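Local coordinates for protein TetR/AcrR family transcriptional regulator (Bradyrhizobium diazoefficiens, PDB 6G8G) that probably represses transcription as a TetR-family regulator, binds the flavonoid genistein and is probably released from DNA by such inducers, at residues A[83-88]-A[97-102]. Residues are numbered along the deposited sequence; the frame is centred on the assembly and turned at random.
Sequences DLPVPK and LRDFAR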
loop_
_atom_site.group_PDB
_atom_site.type_symbol
_atom_site.label_atom_id
_atom_site.label_comp_id
_atom_site.label_asym_id
_atom_site.label_seq_id
_atom_site.Cartn_x
_atom_site.Cartn_y
_atom_site.Cartn_z
ATOM N N ASP A 83 8.507 15.824 -11.317
ATOM C CA ASP A 83 9.700 15.331 -10.648
ATOM C C ASP A 83 10.159 13.966 -11.160
ATOM O O ASP A 83 11.118 13.388 -10.640
ATOM C CB ASP A 83 9.470 15.247 -9.125
ATOM C CG ASP A 83 9.058 16.590 -8.506
ATOM O OD1 ASP A 83 9.140 17.640 -9.194
ATOM O OD2 ASP A 83 8.643 16.577 -7.323
ATOM N N LEU A 84 9.433 13.375 -12.089
ATOM C CA LEU A 84 9.843 12.058 -12.560
ATOM C C LEU A 84 10.596 12.290 -13.840
ATOM O O LEU A 84 10.158 13.099 -14.634
ATOM C CB LEU A 84 8.636 11.100 -12.773
ATOM C CG LEU A 84 8.161 10.077 -11.719
ATOM C CD1 LEU A 84 8.360 10.575 -10.301
ATOM C CD2 LEU A 84 6.716 9.662 -11.912
ATOM N N PRO A 85 11.699 11.554 -14.080
ATOM C CA PRO A 85 12.387 11.721 -15.365
ATOM C C PRO A 85 11.590 11.166 -16.531
ATOM O O PRO A 85 10.602 10.425 -16.328
ATOM C CB PRO A 85 13.680 10.919 -15.215
ATOM C CG PRO A 85 13.557 10.130 -13.971
ATOM C CD PRO A 85 12.240 10.430 -13.301
ATOM N N VAL A 86 11.948 11.612 -17.728
ATOM C CA VAL A 86 11.496 10.949 -18.935
ATOM C C VAL A 86 12.646 10.025 -19.369
ATOM O O VAL A 86 13.687 10.492 -19.828
ATOM C CB VAL A 86 11.124 11.920 -20.086
ATOM C CG1 VAL A 86 10.739 11.107 -21.328
ATOM C CG2 VAL A 86 9.976 12.841 -19.681
ATOM N N PRO A 87 12.454 8.720 -19.224
ATOM C CA PRO A 87 13.566 7.821 -19.378
ATOM C C PRO A 87 13.935 7.672 -20.839
ATOM O O PRO A 87 13.034 7.695 -21.688
ATOM C CB PRO A 87 13.050 6.505 -18.799
ATOM C CG PRO A 87 11.634 6.721 -18.400
ATOM C CD PRO A 87 11.189 8.018 -18.985
ATOM N N LYS A 88 15.241 7.571 -21.109
ATOM C CA LYS A 88 15.781 7.591 -22.462
ATOM C C LYS A 88 16.638 6.386 -22.694
ATOM O O LYS A 88 17.536 6.079 -21.916
ATOM C CB LYS A 88 16.651 8.838 -22.704
ATOM C CG LYS A 88 15.902 10.038 -23.300
ATOM C CD LYS A 88 15.950 11.307 -22.424
ATOM C CE LYS A 88 17.357 11.742 -21.996
ATOM N NZ LYS A 88 18.061 12.561 -23.013
ATOM N N LEU A 97 15.978 2.831 -16.241
ATOM C CA LEU A 97 15.042 2.286 -15.298
ATOM C C LEU A 97 15.488 2.593 -13.888
ATOM O O LEU A 97 14.669 2.891 -13.013
ATOM C CB LEU A 97 14.912 0.775 -15.493
ATOM C CG LEU A 97 14.230 0.383 -16.801
ATOM C CD1 LEU A 97 14.377 -1.095 -17.079
ATOM C CD2 LEU A 97 12.759 0.753 -16.804
ATOM N N ARG A 98 16.779 2.483 -13.661
ATOM C CA ARG A 98 17.309 2.635 -12.343
ATOM C C ARG A 98 17.003 4.040 -11.924
ATOM O O ARG A 98 16.573 4.289 -10.799
ATOM C CB ARG A 98 18.804 2.301 -12.329
ATOM C CG ARG A 98 19.451 2.469 -10.980
ATOM C CD ARG A 98 20.922 2.046 -10.881
ATOM N NE ARG A 98 21.125 0.655 -11.256
ATOM C CZ ARG A 98 21.716 0.238 -12.366
ATOM N NH1 ARG A 98 22.205 1.111 -13.258
ATOM N NH2 ARG A 98 21.823 -1.068 -12.570
ATOM N N ASP A 99 17.142 4.980 -12.846
ATOM C CA ASP A 99 16.911 6.389 -12.508
ATOM C C ASP A 99 15.405 6.660 -12.241
ATOM O O ASP A 99 15.030 7.360 -11.307
ATOM C CB ASP A 99 17.477 7.282 -13.613
ATOM C CG ASP A 99 17.285 8.776 -13.329
ATOM O OD1 ASP A 99 17.461 9.198 -12.157
ATOM O OD2 ASP A 99 16.932 9.530 -14.269
ATOM N N PHE A 100 14.553 6.057 -13.044
ATOM C CA PHE A 100 13.132 6.233 -12.868
ATOM C C PHE A 100 12.710 5.655 -11.524
ATOM O O PHE A 100 11.980 6.278 -10.757
ATOM C CB PHE A 100 12.395 5.544 -14.017
ATOM C CG PHE A 100 10.922 5.825 -14.045
ATOM C CD1 PHE A 100 10.429 6.921 -14.734
ATOM C CD2 PHE A 100 10.032 5.014 -13.378
ATOM C CE1 PHE A 100 9.078 7.201 -14.763
ATOM C CE2 PHE A 100 8.675 5.283 -13.416
ATOM C CZ PHE A 100 8.194 6.383 -14.100
ATOM N N ALA A 101 13.191 4.452 -11.242
ATOM C CA ALA A 101 12.916 3.835 -9.969
ATOM C C ALA A 101 13.346 4.731 -8.830
ATOM O O ALA A 101 12.600 4.937 -7.892
ATOM C CB ALA A 101 13.624 2.503 -9.874
ATOM N N ARG A 102 14.550 5.267 -8.906
ATOM C CA ARG A 102 15.044 6.086 -7.807
ATOM C C ARG A 102 14.114 7.248 -7.547
ATOM O O ARG A 102 13.813 7.537 -6.421
ATOM C CB ARG A 102 16.463 6.570 -8.083
ATOM C CG ARG A 102 17.177 7.122 -6.855
ATOM C CD ARG A 102 18.621 7.557 -7.147
ATOM N NE ARG A 102 19.528 6.464 -7.575
ATOM C CZ ARG A 102 19.871 6.180 -8.836
ATOM N NH1 ARG A 102 19.407 6.882 -9.869
ATOM N NH2 ARG A 102 20.691 5.173 -9.079
#
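Pro-85 and Phe-100 mark the nearest approach of the two backbones, their CA atoms 6.1 Å apart, where the extended loop 83-88 runs over one side of helix 93-109. The loop follows helix 65-82 and leads into helix 93-109 in the all-helical TetR fold, so the chain folds back over the next helix of the ligand-binding, C-terminal domain. Leu-84, Pro-85 and Pro-87 all start toward the helix, whereas Val-86 turns away. Phe-100 buries the largest share of surface in the contact: with CG anti to its backbone N (chi1 -172°), the ring reaches from the helix to the loop, among Leu-84, Pro-85 and Pro-87. Its CD1 atom lies 3.9 Å from CG of Pro-87, the two side chains crossing at a slant, and the far end, CZ, comes within 4.2 Å of Leu-84 CD2. Pro-85 adds its CD atom, 4.2 Å from Phe-100 CD1. The same ring reaches Leu-146 of helix 139-155 and Leu-172 of helix 164-176, while Leu-84 rests on Thr-142 and Pro-87 on Phe-149, tying the loop to helix 139-155 as well. At the partly exposed margin OD2 of Asp-99 lies 3.4 Å from Pro-85 CG, a van der Waals contact of a polar atom with an aliphatic ring; OD1 faces the guanidinium edge of Arg-102 in a long salt bridge, 3.8 Å from NH1. Arg-102 has a second acidic partner, Glu-196, on helix 192-210. The carbonyl oxygen Pro-85 O meets the edge of the Phe-100 ring close to its plane, 3.9 Å from CD1.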